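Melanophilin (Mus musculus, PDB 2ZET) acts as a Rab effector in melanosome transport, linking melanosome-bound RAB27A to the motor protein MYO5A. Local coordinates at residues T69-C74 against F94-C99. Sequence-based numbering, arbitrary orientation.
Sequences THCARC and FVCKSC. With ZN (zinc ion), chain H.
C71 and C74 from one loop and C96 and C99 from the other grip a single zinc ion, which ties 69-74 to 94-99. The four sulfurs surround the metal at short range: C74 SG lies 2.3 Å from the zinc ion, and C96 SG lies 2.5 Å from the zinc ion. Cysteine suits all four places, since its soft thiolate binds zinc well and its short side chain draws the backbone close. In the first pair C71 SG lies anti to its own backbone N (chi1 173°), whereas C74 SG stands between N and the carbonyl carbon (chi1 70°), torsions that bring both sulfurs onto the ion.

Hydrogen bonds to sulfur form a second layer. C71 SG accepts C96 N across the contact at 3.2 Å, nearly straight at 158°, and within its own loop it accepts R73 N and, weakly, C74 N. Three amides thus converge on one buried sulfur, probably easing the negative charge of the thiolate. Alongside, the backbone N of A72 donates to F94 O at 3.0 Å, fastening the loop to F94, the first residue of strand 94-95, which itself pairs with 86-87.

Two apolar contacts border the site. The small methyl of A72 fits against V95, its CB 3.8 Å from V95 CG1, while V95 CB also abuts C71 SG. Nearer the metal, R73 CB packs on C99 CB at 3.6 Å, and R73 also touches P113 of helix 112-124. Two CxxC pairs, the first folded as a zinc knuckle, make this a Cys4 site of the FYVE-type zinc finger in the N-terminal Rab-binding domain, whose second zinc is held by C88, C91, C111 and C114 in the interleaved order of the cross-brace.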
ATOM      1  N   THR B  69     -14.900  26.675  28.258  1.00 63.86           N
ATOM      2  CA  THR B  69     -16.262  26.862  27.777  1.00 63.19           C
ATOM      3  C   THR B  69     -16.442  26.690  26.270  1.00 60.36           C
ATOM      4  O   THR B  69     -17.542  26.409  25.794  1.00 57.04           O
ATOM      5  CB  THR B  69     -16.800  28.271  28.186  1.00 67.67           C
ATOM      6  OG1 THR B  69     -15.811  29.272  27.899  1.00 71.23           O
ATOM      7  CG2 THR B  69     -17.124  28.312  29.674  1.00 55.65           C
ATOM      8  N   HIS B  70     -15.367  26.851  25.515  1.00 59.75           N
ATOM      9  CA  HIS B  70     -15.459  26.741  24.066  1.00 57.89           C
ATOM     10  C   HIS B  70     -14.608  25.611  23.484  1.00 58.27           C
ATOM     11  O   HIS B  70     -13.501  25.358  23.967  1.00 67.52           O
ATOM     12  CB  HIS B  70     -15.029  28.074  23.450  1.00 50.92           C
ATOM     13  CG  HIS B  70     -15.884  29.231  23.857  1.00 51.04           C
ATOM     14  ND1 HIS B  70     -16.864  29.755  23.044  1.00 50.75           N
ATOM     15  CD2 HIS B  70     -15.930  29.943  25.005  1.00 51.55           C
ATOM     16  CE1 HIS B  70     -17.478  30.740  23.672  1.00 48.59           C
ATOM     17  NE2 HIS B  70     -16.932  30.875  24.866  1.00 43.21           N
ATOM     18  N   CYS B  71     -15.119  24.932  22.454  1.00 55.35           N
ATOM     19  CA  CYS B  71     -14.359  23.861  21.795  1.00 59.53           C
ATOM     20  C   CYS B  71     -13.037  24.436  21.282  1.00 60.55           C
ATOM     21  O   CYS B  71     -13.011  25.520  20.684  1.00 58.53           O
ATOM     22  CB  CYS B  71     -15.127  23.274  20.604  1.00 52.76           C
ATOM     23  SG  CYS B  71     -14.151  22.086  19.633  1.00 50.12           S
ATOM     24  N   ALA B  72     -11.950  23.703  21.512  1.00 58.19           N
ATOM     25  CA  ALA B  72     -10.618  24.137  21.099  1.00 62.63           C
ATOM     26  C   ALA B  72     -10.433  24.232  19.580  1.00 62.05           C
ATOM     27  O   ALA B  72      -9.529  24.912  19.097  1.00 63.90           O
ATOM     28  CB  ALA B  72      -9.568  23.196  21.695  1.00 52.25           C
ATOM     29  N   ARG B  73     -11.307  23.571  18.834  1.00 63.89           N
ATOM     30  CA  ARG B  73     -11.212  23.555  17.388  1.00 61.38           C
ATOM     31  C   ARG B  73     -12.181  24.514  16.705  1.00 61.28           C
ATOM     32  O   ARG B  73     -11.749  25.416  16.009  1.00 73.46           O
ATOM     33  CB  ARG B  73     -11.455  22.134  16.898  1.00 74.37           C
ATOM     34  CG  ARG B  73     -10.741  21.750  15.616  1.00 78.94           C
ATOM     35  CD  ARG B  73     -11.125  22.637  14.466  1.00 85.57           C
ATOM     36  NE  ARG B  73     -11.051  21.919  13.203  1.00 89.66           N
ATOM     37  CZ  ARG B  73     -11.181  22.495  12.013  1.00 96.37           C
ATOM     38  NH1 ARG B  73     -11.386  23.813  11.921  1.00 78.20           N
ATOM     39  NH2 ARG B  73     -11.116  21.742  10.917  1.00 98.83           N
ATOM     40  N   CYS B  74     -13.486  24.322  16.891  1.00 60.52           N
ATOM     41  CA  CYS B  74     -14.471  25.194  16.257  1.00 55.63           C
ATOM     42  C   CYS B  74     -14.862  26.421  17.085  1.00 53.58           C
ATOM     43  O   CYS B  74     -15.562  27.306  16.602  1.00 48.75           O
ATOM     44  CB  CYS B  74     -15.729  24.395  15.866  1.00 57.71           C
ATOM     45  SG  CYS B  74     -16.812  23.775  17.202  1.00 65.51           S
ATOM     46  N   PHE B  94     -10.026  20.230  25.324  1.00 60.54           N
ATOM     47  CA  PHE B  94     -11.343  19.691  25.033  1.00 59.20           C
ATOM     48  C   PHE B  94     -11.864  20.175  23.710  1.00 53.70           C
ATOM     49  O   PHE B  94     -11.546  21.272  23.272  1.00 59.51           O
ATOM     50  CB  PHE B  94     -12.341  20.059  26.127  1.00 66.26           C
ATOM     51  CG  PHE B  94     -11.944  19.593  27.489  1.00 73.48           C
ATOM     52  CD1 PHE B  94     -10.868  20.181  28.155  1.00 79.83           C
ATOM     53  CD2 PHE B  94     -12.647  18.572  28.115  1.00 78.19           C
ATOM     54  CE1 PHE B  94     -10.498  19.763  29.429  1.00 79.23           C
ATOM     55  CE2 PHE B  94     -12.286  18.142  29.392  1.00 85.50           C
ATOM     56  CZ  PHE B  94     -11.208  18.740  30.049  1.00 87.29           C
ATOM     57  N   VAL B  95     -12.680  19.341  23.082  1.00 47.45           N
ATOM     58  CA  VAL B  95     -13.274  19.656  21.799  1.00 55.95           C
ATOM     59  C   VAL B  95     -14.611  18.935  21.693  1.00 58.66           C
ATOM     60  O   VAL B  95     -14.856  17.964  22.414  1.00 61.31           O
ATOM     61  CB  VAL B  95     -12.375  19.194  20.651  1.00 57.38           C
ATOM     62  CG1 VAL B  95     -11.008  19.806  20.792  1.00 52.86           C
ATOM     63  CG2 VAL B  95     -12.264  17.694  20.665  1.00 54.75           C
ATOM     64  N   CYS B  96     -15.471  19.398  20.789  1.00 54.75           N
ATOM     65  CA  CYS B  96     -16.773  18.778  20.621  1.00 53.30           C
ATOM     66  C   CYS B  96     -16.642  17.468  19.867  1.00 55.77           C
ATOM     67  O   CYS B  96     -15.586  17.160  19.319  1.00 49.95           O
ATOM     68  CB  CYS B  96     -17.747  19.723  19.889  1.00 52.21           C
ATOM     69  SG  CYS B  96     -17.541  19.968  18.091  1.00 55.90           S
ATOM     70  N   LYS B  97     -17.721  16.695  19.857  1.00 59.13           N
ATOM     71  CA  LYS B  97     -17.743  15.416  19.161  1.00 63.47           C
ATOM     72  C   LYS B  97     -17.334  15.595  17.699  1.00 65.42           C
ATOM     73  O   LYS B  97     -16.499  14.857  17.173  1.00 71.97           O
ATOM     74  CB  LYS B  97     -19.152  14.807  19.229  1.00 65.90           C
ATOM     75  CG  LYS B  97     -19.316  13.460  18.499  1.00 73.57           C
ATOM     76  CD  LYS B  97     -20.766  12.955  18.509  1.00 69.04           C
ATOM     77  CE  LYS B  97     -20.940  11.748  17.588  1.00 72.42           C
ATOM     78  NZ  LYS B  97     -22.351  11.260  17.548  1.00 77.54           N
ATOM     79  N   SER B  98     -17.922  16.590  17.052  1.00 65.59           N
ATOM     80  CA  SER B  98     -17.650  16.855  15.646  1.00 63.78           C
ATOM     81  C   SER B  98     -16.188  17.135  15.322  1.00 58.15           C
ATOM     82  O   SER B  98     -15.744  16.885  14.209  1.00 65.63           O
ATOM     83  CB  SER B  98     -18.504  18.032  15.183  1.00 68.22           C
ATOM     84  OG  SER B  98     -19.790  17.985  15.787  1.00 80.13           O
ATOM     85  N   CYS B  99     -15.443  17.647  16.292  1.00 54.85           N
ATOM     86  CA  CYS B  99     -14.039  17.977  16.080  1.00 56.68           C
ATOM     87  C   CYS B  99     -13.102  16.954  16.701  1.00 54.92           C
ATOM     88  O   CYS B  99     -11.886  17.143  16.746  1.00 54.59           O
ATOM     89  CB  CYS B  99     -13.742  19.363  16.659  1.00 59.97           C
ATOM     90  SG  CYS B  99     -14.771  20.692  15.996  1.00 64.41           S
TER
HETATM   91 ZN    ZN H 302     -15.799  21.809  17.927  1.00 61.16          ZN